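Local coordinates for BpsB (PgaB), Poly-beta-1,6-N-acetyl-D-glucosamine N-deacetylase (Bordetella bronchiseptica RB50, PDB 5BU6), which removes acetyl groups from the N-acetylglucosamine units of poly-beta-1,6-N-acetyl-D-glucosamine as a family 4 carbohydrate esterase required for biofilm formation, at residues P33-F36 with A37-T40; A190-R193 with A194-R197; T229-V232 with A233-G237; G247-T250 with P251-L255. The protein carries 5 engineered substitutions. All blocks are in the same frame, centred on the assembly; numbering follows the deposited sequence.

Contact 1: P33-F36 with A37-T40; sequences PDQF and AIET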
ATOM      1  N   PRO A  33      -3.902 -11.241   7.263  1.00 75.19           N
ATOM      2  CA  PRO A  33      -4.278 -12.534   6.675  1.00 72.98           C
ATOM      3  C   PRO A  33      -3.272 -13.638   7.005  1.00 72.58           C
ATOM      4  O   PRO A  33      -2.073 -13.384   7.134  1.00 70.63           O
ATOM      5  CB  PRO A  33      -4.291 -12.248   5.172  1.00 70.50           C
ATOM      6  CG  PRO A  33      -4.522 -10.774   5.071  1.00 69.99           C
ATOM      7  CD  PRO A  33      -3.820 -10.176   6.248  1.00 71.76           C
ATOM      8  N   ASP A  34      -3.778 -14.859   7.129  1.00 74.04           N
ATOM      9  CA  ASP A  34      -2.972 -16.020   7.497  1.00 74.22           C
ATOM     10  C   ASP A  34      -1.834 -16.314   6.508  1.00 69.51           C
ATOM     11  O   ASP A  34      -2.046 -16.343   5.296  1.00 71.96           O
ATOM     12  CB  ASP A  34      -3.886 -17.236   7.617  1.00 79.01           C
ATOM     13  CG  ASP A  34      -3.145 -18.484   8.022  1.00 80.50           C
ATOM     14  OD1 ASP A  34      -2.179 -18.377   8.809  1.00 82.49           O
ATOM     15  OD2 ASP A  34      -3.535 -19.573   7.555  1.00 85.54           O
ATOM     16  N   GLN A  35      -0.632 -16.542   7.032  1.00 63.21           N
ATOM     17  CA  GLN A  35       0.532 -16.827   6.194  1.00 65.11           C
ATOM     18  C   GLN A  35       1.070 -18.236   6.431  1.00 65.15           C
ATOM     19  O   GLN A  35       1.978 -18.692   5.736  1.00 61.63           O
ATOM     20  CB  GLN A  35       1.649 -15.812   6.461  1.00 74.25           C
ATOM     21  CG  GLN A  35       1.288 -14.367   6.183  1.00 81.16           C
ATOM     22  CD  GLN A  35       1.409 -14.002   4.715  1.00 86.09           C
ATOM     23  OE1 GLN A  35       1.053 -14.786   3.835  1.00 87.74           O
ATOM     24  NE2 GLN A  35       1.919 -12.807   4.446  1.00 87.08           N
ATOM     25  N   PHE A  36       0.515 -18.909   7.430  1.00 65.83           N
ATOM     26  CA  PHE A  36       1.009 -20.210   7.853  1.00 66.72           C
ATOM     27  C   PHE A  36       0.939 -21.228   6.715  1.00 70.07           C
ATOM     28  O   PHE A  36      -0.012 -21.236   5.936  1.00 72.83           O
ATOM     29  CB  PHE A  36       0.215 -20.698   9.068  1.00 67.35           C
ATOM     30  CG  PHE A  36       0.764 -21.936   9.685  1.00 70.02           C
ATOM     31  CD1 PHE A  36       1.940 -21.896  10.414  1.00 71.03           C
ATOM     32  CD2 PHE A  36       0.107 -23.144   9.546  1.00 74.06           C
ATOM     33  CE1 PHE A  36       2.454 -23.037  10.988  1.00 75.31           C
ATOM     34  CE2 PHE A  36       0.616 -24.290  10.119  1.00 78.28           C
ATOM     35  CZ  PHE A  36       1.794 -24.237  10.843  1.00 81.34           C
ATOM     36  N   ALA A  37       1.969 -22.063   6.616  1.00 79.09           N
ATOM     37  CA  ALA A  37       2.036 -23.135   5.615  1.00 86.87           C
ATOM     38  C   ALA A  37       1.989 -22.612   4.177  1.00 88.25           C
ATOM     39  O   ALA A  37       1.666 -23.359   3.248  1.00 89.98           O
ATOM     40  CB  ALA A  37       0.917 -24.153   5.846  1.00 85.29           C
ATOM     41  N   ILE A  38       2.308 -21.329   4.006  1.00 82.48           N
ATOM     42  CA  ILE A  38       2.538 -20.758   2.682  1.00 79.23           C
ATOM     43  C   ILE A  38       4.035 -20.612   2.442  1.00 86.38           C
ATOM     44  O   ILE A  38       4.750 -20.000   3.239  1.00 80.03           O
ATOM     45  CB  ILE A  38       1.867 -19.390   2.507  1.00 74.45           C
ATOM     46  CG1 ILE A  38       0.348 -19.538   2.513  1.00 80.31           C
ATOM     47  CG2 ILE A  38       2.315 -18.732   1.200  1.00 62.10           C
ATOM     48  CD1 ILE A  38      -0.370 -18.242   2.230  1.00 83.10           C
ATOM     49  N   GLU A  39       4.504 -21.183   1.338  1.00 91.49           N
ATOM     50  CA  GLU A  39       5.919 -21.168   1.010  1.00 92.12           C
ATOM     51  C   GLU A  39       6.396 -19.780   0.582  1.00 88.69           C
ATOM     52  O   GLU A  39       5.729 -19.087  -0.192  1.00 89.63           O
ATOM     53  CB  GLU A  39       6.214 -22.190  -0.091  1.00 94.59           C
ATOM     54  CG  GLU A  39       7.688 -22.330  -0.412  1.00 98.49           C
ATOM     55  CD  GLU A  39       8.520 -22.576   0.829  1.00105.16           C
ATOM     56  OE1 GLU A  39       8.118 -23.424   1.652  1.00108.26           O
ATOM     57  OE2 GLU A  39       9.568 -21.912   0.987  1.00108.13           O
ATOM     58  N   THR A  40       7.548 -19.376   1.109  1.00 83.20           N
ATOM     59  CA  THR A  40       8.207 -18.147   0.685  1.00 71.65           C
ATOM     60  C   THR A  40       9.152 -18.463  -0.472  1.00 61.98           C
ATOM     61  O   THR A  40      10.074 -19.272  -0.326  1.00 60.16           O
ATOM     62  CB  THR A  40       8.997 -17.485   1.846  1.00 65.55           C
ATOM     63  OG1 THR A  40       8.090 -17.041   2.865  1.00 61.45           O
ATOM     64  CG2 THR A  40       9.806 -16.295   1.350  1.00 60.94           C
TER
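The Phe36 ring meets Ala37 and the Gln35 amide meets Ile38, both within a type II beta turn that runs from Gln35 to Ile38. The ring meets Ala37 neither squarely on a face nor at an edge: the backbone N comes in at a slant, and Ala37 CB lies 3.9 Å from Phe36 CD2. CG of Phe36 is anti to its backbone N (chi1 -172°), which places the ring beside the following peptide. The Gln35 chain bends at chi2, and its amide oxygen OE1 stands 4.1 Å from Ile38 CD1, the two side chains crossing at a slant. Ile38 also leans on the backbone, with CG1 3.7 Å from Gln35 O.

The turn is closed by Ile38 N donating to Gln35 O at 3.2 Å, with an N-H...O angle of 147°. Ala37 occupies the third turn position with a phi of 60°, a site that glycine commonly fills in type II turns, and its CB is 3.1 Å from Phe36 O. The loop lies at the surface between strands 14-20 and 41-42. On its inner side Gln35 touches Leu262 and Asp264 of strand 261-266. Just ahead of the closing bond, Asp34 OD1 accepts from the backbone N two residues on, an Asx turn: Phe36 N lies 3.1 Å from Asp34 OD1 and approaches from above the carboxylate plane.

Contact 2: A190-R193 with A194-R197; sequences AEYR and ARVR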
ATOM      1  N   ALA A 190     -15.152  14.269  15.059  1.00 54.98           N
ATOM      2  CA  ALA A 190     -14.566  15.384  14.323  1.00 56.58           C
ATOM      3  C   ALA A 190     -13.039  15.365  14.387  1.00 56.41           C
ATOM      4  O   ALA A 190     -12.381  15.508  13.365  1.00 51.74           O
ATOM      5  CB  ALA A 190     -15.098  16.697  14.849  1.00 57.44           C
ATOM      6  N   GLU A 191     -12.484  15.191  15.584  1.00 58.83           N
ATOM      7  CA  GLU A 191     -11.028  15.101  15.761  1.00 58.49           C
ATOM      8  C   GLU A 191     -10.430  13.940  14.973  1.00 54.90           C
ATOM      9  O   GLU A 191      -9.392  14.076  14.303  1.00 48.48           O
ATOM     10  CB  GLU A 191     -10.677  14.949  17.245  1.00 62.64           C
ATOM     11  CG  GLU A 191     -11.040  16.145  18.108  1.00 77.28           C
ATOM     12  CD  GLU A 191     -10.874  15.868  19.596  1.00 90.42           C
ATOM     13  OE1 GLU A 191     -10.771  14.684  19.980  1.00 89.93           O
ATOM     14  OE2 GLU A 191     -10.846  16.835  20.384  1.00101.61           O
ATOM     15  N   TYR A 192     -11.088  12.790  15.055  1.00 45.52           N
ATOM     16  CA  TYR A 192     -10.631  11.593  14.358  1.00 42.89           C
ATOM     17  C   TYR A 192     -10.608  11.788  12.843  1.00 49.51           C
ATOM     18  O   TYR A 192      -9.602  11.512  12.187  1.00 39.78           O
ATOM     19  CB  TYR A 192     -11.533  10.419  14.733  1.00 43.87           C
ATOM     20  CG  TYR A 192     -11.380   9.195  13.883  1.00 46.35           C
ATOM     21  CD1 TYR A 192     -10.143   8.578  13.715  1.00 44.77           C
ATOM     22  CD2 TYR A 192     -12.487   8.621  13.279  1.00 51.91           C
ATOM     23  CE1 TYR A 192     -10.018   7.431  12.931  1.00 44.44           C
ATOM     24  CE2 TYR A 192     -12.379   7.489  12.516  1.00 49.32           C
ATOM     25  CZ  TYR A 192     -11.148   6.895  12.338  1.00 47.43           C
ATOM     26  OH  TYR A 192     -11.074   5.757  11.576  1.00 50.10           O
ATOM     27  N   ARG A 193     -11.715  12.280  12.294  1.00 46.10           N
ATOM     28  CA  ARG A 193     -11.803  12.538  10.857  1.00 40.33           C
ATOM     29  C   ARG A 193     -10.725  13.511  10.416  1.00 39.25           C
ATOM     30  O   ARG A 193     -10.059  13.289   9.401  1.00 42.80           O
ATOM     31  CB  ARG A 193     -13.189  13.095  10.496  1.00 42.86           C
ATOM     32  CG  ARG A 193     -14.262  12.038  10.361  1.00 47.13           C
ATOM     33  CD  ARG A 193     -15.654  12.659  10.124  1.00 49.63           C
ATOM     34  NE  ARG A 193     -16.591  11.634   9.688  1.00 70.12           N
ATOM     35  CZ  ARG A 193     -16.850  11.352   8.414  1.00 84.85           C
ATOM     36  NH1 ARG A 193     -16.256  12.041   7.448  1.00 86.82           N
ATOM     37  NH2 ARG A 193     -17.712  10.390   8.109  1.00 91.88           N
ATOM     38  N   ALA A 194     -10.561  14.584  11.185  1.00 45.06           N
ATOM     39  CA  ALA A 194      -9.554  15.610  10.894  1.00 48.56           C
ATOM     40  C   ALA A 194      -8.136  15.029  10.844  1.00 50.58           C
ATOM     41  O   ALA A 194      -7.358  15.335   9.931  1.00 41.42           O
ATOM     42  CB  ALA A 194      -9.628  16.723  11.915  1.00 51.25           C
ATOM     43  N   ARG A 195      -7.795  14.190  11.820  1.00 46.39           N
ATOM     44  CA  ARG A 195      -6.467  13.584  11.843  1.00 40.37           C
ATOM     45  C   ARG A 195      -6.239  12.732  10.598  1.00 37.74           C
ATOM     46  O   ARG A 195      -5.219  12.885   9.915  1.00 39.94           O
ATOM     47  CB  ARG A 195      -6.272  12.753  13.120  1.00 48.65           C
ATOM     48  CG  ARG A 195      -4.923  12.033  13.228  1.00 47.91           C
ATOM     49  CD  ARG A 195      -4.717  11.413  14.628  1.00 51.23           C
ATOM     50  NE  ARG A 195      -5.757  10.438  14.976  1.00 46.66           N
ATOM     51  CZ  ARG A 195      -5.774   9.179  14.544  1.00 46.18           C
ATOM     52  NH1 ARG A 195      -4.805   8.732  13.762  1.00 38.56           N
ATOM     53  NH2 ARG A 195      -6.754   8.361  14.902  1.00 49.70           N
ATOM     54  N   VAL A 196      -7.179  11.844  10.278  1.00 40.15           N
ATOM     55  CA  VAL A 196      -7.008  10.998   9.102  1.00 39.55           C
ATOM     56  C   VAL A 196      -6.997  11.823   7.810  1.00 35.95           C
ATOM     57  O   VAL A 196      -6.189  11.564   6.917  1.00 38.86           O
ATOM     58  CB  VAL A 196      -8.101   9.925   9.001  1.00 39.80           C
ATOM     59  CG1 VAL A 196      -7.956   9.150   7.720  1.00 39.89           C
ATOM     60  CG2 VAL A 196      -8.047   8.993  10.216  1.00 34.96           C
ATOM     61  N   ARG A 197      -7.880  12.819   7.706  1.00 37.65           N
ATOM     62  CA  ARG A 197      -7.881  13.681   6.516  1.00 37.09           C
ATOM     63  C   ARG A 197      -6.558  14.401   6.278  1.00 39.72           C
ATOM     64  O   ARG A 197      -6.019  14.365   5.178  1.00 37.05           O
ATOM     65  CB  ARG A 197      -8.989  14.730   6.596  1.00 40.36           C
ATOM     66  CG  ARG A 197      -9.330  15.310   5.231  1.00 44.92           C
ATOM     67  CD  ARG A 197     -10.371  16.410   5.343  1.00 48.85           C
ATOM     68  NE  ARG A 197     -11.678  15.913   5.762  1.00 49.64           N
ATOM     69  CZ  ARG A 197     -12.171  16.038   6.990  1.00 52.94           C
ATOM     70  NH1 ARG A 197     -11.461  16.640   7.932  1.00 58.35           N
ATOM     71  NH2 ARG A 197     -13.379  15.562   7.278  1.00 49.09           N
TER
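This is a contact between successive turns near the start of helix 189-211, carried by Tyr192 with Arg195 and Val196 on one flank and by Arg193 with Arg197 on another. On the Tyr192 side, Arg195 NH2 comes to the ring edge in its plane, 3.6 Å from CD1, while the guanidinium is turned 43° against the ring. An arginine placed at an edge in this way is not a cation-pi stack. A bend at chi3 brings the group there, where Glu187 pairs with NE and Ala173 O accepts from NH1. Val196 runs alongside the tyrosine and points the same way, its CG2 3.7 Å from CE1. The ring's hydroxyl has partners beyond the helix, in Ala174 O and the side-chain amide of Asn226.

The backbone is regular alpha helix, each carbonyl receiving the N-H four residues on; Arg197 N to Arg193 O, at 2.8 Å, is the shortest of the four bonds across the two segments. That same oxygen lies under one face of the Arg197 guanidinium, 3.9 Å from NH1. With CG anti to the backbone N (chi1 -160°) and a bend at chi3, Arg197 folds back along the helix until NH2 is 4.1 Å from Arg193 CB. The nearest charged nitrogens, Arg193 NH1 and Arg197 NH2, are 4.6 Å apart. Acids of helix 227-235 pair with both arginines and probably offset the charges: Asp228 forms a salt bridge with Arg193, whose NH2 also hydrogen-bonds to Gln231 OE1, and Glu235 forms one with Arg197.

Contact 3: T229-V232 with A233-G237; sequences TDQV and AAEVG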
ATOM      1  N   THR A 229     -13.002   6.557   7.267  1.00 39.35           N
ATOM      2  CA  THR A 229     -11.773   6.766   6.523  1.00 36.00           C
ATOM      3  C   THR A 229     -12.035   6.753   5.019  1.00 34.95           C
ATOM      4  O   THR A 229     -11.355   7.450   4.278  1.00 39.59           O
ATOM      5  CB  THR A 229     -10.682   5.716   6.863  1.00 39.13           C
ATOM      6  OG1 THR A 229     -11.069   4.430   6.377  1.00 42.87           O
ATOM      7  CG2 THR A 229     -10.465   5.635   8.353  1.00 46.58           C
ATOM      8  N   ASP A 230     -13.007   5.969   4.565  1.00 40.47           N
ATOM      9  CA  ASP A 230     -13.301   5.922   3.134  1.00 39.71           C
ATOM     10  C   ASP A 230     -13.908   7.245   2.682  1.00 43.52           C
ATOM     11  O   ASP A 230     -13.605   7.745   1.601  1.00 41.84           O
ATOM     12  CB  ASP A 230     -14.228   4.752   2.807  1.00 40.90           C
ATOM     13  CG  ASP A 230     -13.549   3.398   3.033  1.00 43.64           C
ATOM     14  OD1 ASP A 230     -12.301   3.374   3.117  1.00 42.85           O
ATOM     15  OD2 ASP A 230     -14.248   2.371   3.140  1.00 51.29           O
ATOM     16  N   GLN A 231     -14.741   7.824   3.532  1.00 41.84           N
ATOM     17  CA  GLN A 231     -15.381   9.098   3.221  1.00 40.87           C
ATOM     18  C   GLN A 231     -14.349  10.219   3.164  1.00 44.28           C
ATOM     19  O   GLN A 231     -14.371  11.073   2.285  1.00 45.08           O
ATOM     20  CB  GLN A 231     -16.447   9.411   4.261  1.00 45.31           C
ATOM     21  CG  GLN A 231     -17.232  10.664   3.964  1.00 66.97           C
ATOM     22  CD  GLN A 231     -18.165  11.018   5.102  1.00 84.89           C
ATOM     23  OE1 GLN A 231     -18.614  10.140   5.844  1.00 90.84           O
ATOM     24  NE2 GLN A 231     -18.452  12.308   5.259  1.00 90.52           N
ATOM     25  N   VAL A 232     -13.428  10.195   4.113  1.00 36.99           N
ATOM     26  CA  VAL A 232     -12.378  11.185   4.192  1.00 40.83           C
ATOM     27  C   VAL A 232     -11.385  11.044   3.026  1.00 38.88           C
ATOM     28  O   VAL A 232     -10.929  12.035   2.468  1.00 43.69           O
ATOM     29  CB  VAL A 232     -11.649  11.063   5.550  1.00 48.02           C
ATOM     30  CG1 VAL A 232     -10.247  11.523   5.443  1.00 57.93           C
ATOM     31  CG2 VAL A 232     -12.410  11.820   6.626  1.00 47.56           C
ATOM     32  N   ALA A 233     -11.055   9.813   2.654  1.00 41.67           N
ATOM     33  CA  ALA A 233     -10.196   9.579   1.490  1.00 36.11           C
ATOM     34  C   ALA A 233     -10.838  10.186   0.237  1.00 39.84           C
ATOM     35  O   ALA A 233     -10.160  10.795  -0.587  1.00 41.29           O
ATOM     36  CB  ALA A 233      -9.951   8.090   1.301  1.00 33.28           C
ATOM     37  N   ALA A 234     -12.143  10.008   0.103  1.00 42.33           N
ATOM     38  CA  ALA A 234     -12.893  10.581  -1.018  1.00 49.73           C
ATOM     39  C   ALA A 234     -12.811  12.109  -1.042  1.00 53.46           C
ATOM     40  O   ALA A 234     -12.704  12.713  -2.108  1.00 52.23           O
ATOM     41  CB  ALA A 234     -14.329  10.147  -0.962  1.00 51.70           C
ATOM     42  N   GLU A 235     -12.846  12.726   0.137  1.00 54.85           N
ATOM     43  CA  GLU A 235     -12.783  14.185   0.232  1.00 57.92           C
ATOM     44  C   GLU A 235     -11.453  14.715  -0.277  1.00 55.49           C
ATOM     45  O   GLU A 235     -11.406  15.791  -0.865  1.00 64.81           O
ATOM     46  CB  GLU A 235     -13.004  14.663   1.673  1.00 57.95           C
ATOM     47  CG  GLU A 235     -14.404  14.423   2.211  1.00 62.21           C
ATOM     48  CD  GLU A 235     -14.484  14.610   3.713  1.00 68.62           C
ATOM     49  OE1 GLU A 235     -13.530  15.161   4.300  1.00 69.17           O
ATOM     50  OE2 GLU A 235     -15.498  14.193   4.305  1.00 74.60           O
ATOM     51  N   VAL A 236     -10.371  13.971  -0.059  1.00 46.25           N
ATOM     52  CA  VAL A 236      -9.074  14.451  -0.527  1.00 50.05           C
ATOM     53  C   VAL A 236      -8.740  13.913  -1.920  1.00 48.42           C
ATOM     54  O   VAL A 236      -7.629  14.107  -2.404  1.00 46.33           O
ATOM     55  CB  VAL A 236      -7.935  14.093   0.446  1.00 51.03           C
ATOM     56  CG1 VAL A 236      -8.204  14.705   1.809  1.00 55.82           C
ATOM     57  CG2 VAL A 236      -7.780  12.607   0.554  1.00 51.79           C
ATOM     58  N   GLY A 237      -9.706  13.256  -2.561  1.00 51.10           N
ATOM     59  CA  GLY A 237      -9.545  12.815  -3.944  1.00 55.66           C
ATOM     60  C   GLY A 237      -8.881  11.460  -4.158  1.00 51.89           C
ATOM     61  O   GLY A 237      -8.390  11.155  -5.250  1.00 50.00           O
TER
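Gln231 and Glu235 make the polar meeting of this contact, one helical turn apart. NE2 of the glutamine stands 3.6 Å from Glu235 OE2, and the amide and carboxylate planes are 71° apart. Glu235 first passes over the helix backbone, its CG 3.4 Å from Gln231 O, because CG is anti to the carbonyl carbon (chi1 -67°) and the chain then extends. Alongside it, Val232 CG2 lies 4.2 Å from Glu235 OE1, a loose van der Waals approach. Val236 sets both methyl groups near Val232 O, the nearer being CG2 at 3.7 Å.

Beneath these side chains lie four main-chain bonds of the alpha-helical pattern, from Ala233 N to Thr229 O at 2.9 Å through to Val236 N on Val232 O at 3.2 Å. Further out, the polar ends are positioned by other parts of the fold. Arginines of helix 189-211 hold the ends of Gln231 and Glu235, Gln257 NE2 donates to Asp230 OD2, and Thr229 OG1 accepts from Asn226 N. Thr229 on Tyr192, Val232 on Arg197 and Ala233 on Leu200 pack this face against helix 189-211.

Helix 227-235 is the helical part of a beta-alpha-beta unit between strands 217-219 and 240-242. Its end is a Schellman motif: Gly237, the C-prime residue, takes a positive phi of 87°, its N donates to Ala234 O at 3.1 Å, and the N of the next residue turns back to Ala233 O.

Contact 4: G247-T250 with P251-L255; sequences GPNT and PDVAL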
ATOM      1  N   GLY A 247      -9.772 -12.060  -2.415  1.00 43.02           N
ATOM      2  CA  GLY A 247     -10.849 -12.455  -3.293  1.00 39.67           C
ATOM      3  C   GLY A 247     -10.716 -11.787  -4.633  1.00 34.04           C
ATOM      4  O   GLY A 247      -9.870 -10.914  -4.814  1.00 35.46           O
ATOM      5  N   PRO A 248     -11.543 -12.210  -5.593  1.00 44.73           N
ATOM      6  CA  PRO A 248     -11.490 -11.594  -6.916  1.00 46.07           C
ATOM      7  C   PRO A 248     -12.133 -10.223  -6.879  1.00 39.49           C
ATOM      8  O   PRO A 248     -13.098 -10.011  -6.151  1.00 43.90           O
ATOM      9  CB  PRO A 248     -12.294 -12.570  -7.783  1.00 50.08           C
ATOM     10  CG  PRO A 248     -13.308 -13.140  -6.836  1.00 54.04           C
ATOM     11  CD  PRO A 248     -12.628 -13.206  -5.482  1.00 50.25           C
ATOM     12  N   ASN A 249     -11.591  -9.291  -7.644  1.00 35.54           N
ATOM     13  CA  ASN A 249     -12.253  -8.008  -7.805  1.00 34.59           C
ATOM     14  C   ASN A 249     -13.182  -8.079  -8.990  1.00 38.75           C
ATOM     15  O   ASN A 249     -12.803  -7.740 -10.113  1.00 44.02           O
ATOM     16  CB  ASN A 249     -11.249  -6.897  -7.992  1.00 31.82           C
ATOM     17  CG  ASN A 249     -10.405  -6.701  -6.768  1.00 38.35           C
ATOM     18  OD1 ASN A 249     -10.855  -6.125  -5.772  1.00 36.43           O
ATOM     19  ND2 ASN A 249      -9.189  -7.210  -6.815  1.00 28.89           N
ATOM     20  N   THR A 250     -14.392  -8.538  -8.720  1.00 40.83           N
ATOM     21  CA  THR A 250     -15.413  -8.672  -9.740  1.00 42.54           C
ATOM     22  C   THR A 250     -16.012  -7.282  -9.994  1.00 40.62           C
ATOM     23  O   THR A 250     -15.736  -6.349  -9.243  1.00 41.62           O
ATOM     24  CB  THR A 250     -16.478  -9.699  -9.301  1.00 54.88           C
ATOM     25  OG1 THR A 250     -17.026  -9.308  -8.037  1.00 55.68           O
ATOM     26  CG2 THR A 250     -15.853 -11.090  -9.176  1.00 55.15           C
ATOM     27  N   PRO A 251     -16.806  -7.128 -11.069  1.00 47.30           N
ATOM     28  CA  PRO A 251     -17.328  -5.793 -11.395  1.00 50.56           C
ATOM     29  C   PRO A 251     -18.164  -5.124 -10.300  1.00 53.27           C
ATOM     30  O   PRO A 251     -18.260  -3.903 -10.308  1.00 56.10           O
ATOM     31  CB  PRO A 251     -18.204  -6.062 -12.631  1.00 56.42           C
ATOM     32  CG  PRO A 251     -17.573  -7.225 -13.278  1.00 56.54           C
ATOM     33  CD  PRO A 251     -17.076  -8.094 -12.151  1.00 51.67           C
ATOM     34  N   ASP A 252     -18.769  -5.893  -9.396  1.00 54.72           N
ATOM     35  CA  ASP A 252     -19.569  -5.304  -8.323  1.00 57.69           C
ATOM     36  C   ASP A 252     -18.728  -4.756  -7.155  1.00 51.50           C
ATOM     37  O   ASP A 252     -19.252  -4.068  -6.282  1.00 54.33           O
ATOM     38  CB  ASP A 252     -20.574  -6.324  -7.793  1.00 73.68           C
ATOM     39  CG  ASP A 252     -19.907  -7.559  -7.231  1.00 81.40           C
ATOM     40  OD1 ASP A 252     -18.923  -8.026  -7.841  1.00 78.93           O
ATOM     41  OD2 ASP A 252     -20.365  -8.059  -6.178  1.00 87.38           O
ATOM     42  N   VAL A 253     -17.432  -5.061  -7.137  1.00 43.15           N
ATOM     43  CA  VAL A 253     -16.536  -4.510  -6.121  1.00 38.64           C
ATOM     44  C   VAL A 253     -16.142  -3.081  -6.475  1.00 45.80           C
ATOM     45  O   VAL A 253     -15.540  -2.853  -7.524  1.00 42.90           O
ATOM     46  CB  VAL A 253     -15.235  -5.342  -5.966  1.00 38.31           C
ATOM     47  CG1 VAL A 253     -14.335  -4.746  -4.861  1.00 36.20           C
ATOM     48  CG2 VAL A 253     -15.565  -6.807  -5.676  1.00 45.58           C
ATOM     49  N   ALA A 254     -16.470  -2.124  -5.611  1.00 44.59           N
ATOM     50  CA  ALA A 254     -16.062  -0.727  -5.833  1.00 46.49           C
ATOM     51  C   ALA A 254     -14.556  -0.586  -5.790  1.00 42.28           C
ATOM     52  O   ALA A 254     -13.896  -1.302  -5.034  1.00 37.34           O
ATOM     53  CB  ALA A 254     -16.699   0.200  -4.793  1.00 51.27           C
ATOM     54  N   LEU A 255     -14.002   0.356  -6.561  1.00 38.83           N
ATOM     55  CA  LEU A 255     -12.552   0.539  -6.564  1.00 35.64           C
ATOM     56  C   LEU A 255     -12.064   1.125  -5.244  1.00 34.71           C
ATOM     57  O   LEU A 255     -10.869   1.186  -5.005  1.00 36.31           O
ATOM     58  CB  LEU A 255     -12.092   1.426  -7.737  1.00 33.79           C
ATOM     59  CG  LEU A 255     -12.232   0.806  -9.133  1.00 39.02           C
ATOM     60  CD1 LEU A 255     -11.541   1.684 -10.162  1.00 47.92           C
ATOM     61  CD2 LEU A 255     -11.728  -0.650  -9.228  1.00 34.51           C
TER
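Main-chain hydrogen bonding comes first here: Val253 N donates to Thr250 O at 3.0 Å with an N-H...O angle of 157°. A weak backbone bond, Thr250 N to Pro248 O at 3.2 Å, precedes the turn.

The carbon contacts centre on Val253, whose two methyl groups divide the work. CG2, anti to the carbonyl carbon, tucks back over the turn, 3.6 Å from Thr250 O and 3.7 Å from Thr250 N. CG1, anti to the backbone N, reaches Asn249 instead, 3.9 Å from OD1, the two side chains meeting at a slant.

Among the polar side chains, Asn249 is gripped at both ends of its buried amide: OD1 accepts from Arg259 N and ND2 donates to Phe13 O, which ties the loop to the chain just before strand 14-20. Thr250 and Asp252 lie side by side and point the same way, but the modelled spacing of their oxygens is too short to be trusted. On the outgoing side, Arg67 of helix 60-67 bonds to Val253 O, and Leu255 rests its side chain on Ile63 of the same helix.

The arrangement is a type I beta turn from Thr250 to Val253, with Pro251 in the second position, where its ring-restricted phi of -58° suits the turn, in the loop between strands 240-242 and 261-266.

Overall arrangement
Along the chain the four contacts follow one another in series, 1 to 4. Contacts 2 and 3 form a pair: their centres are 11 Å apart, and helices 189-211 and 227-235 touch directly through arginines of the first and Gln231, Val232 and Glu235 of the second. Contacts 1 and 4 are loop turns, their centres 24 Å apart and nearest atoms about 9 Å; their loops lead into strands 41-42 and 261-266, neighbours in the parallel sheet. The side chain of Gln35 in contact 1 lies about 11 Å from a bound nickel ion. The two helices thus pack as one unit on one side of the deacetylase domain, while the turns sit in loops leading into its sheet.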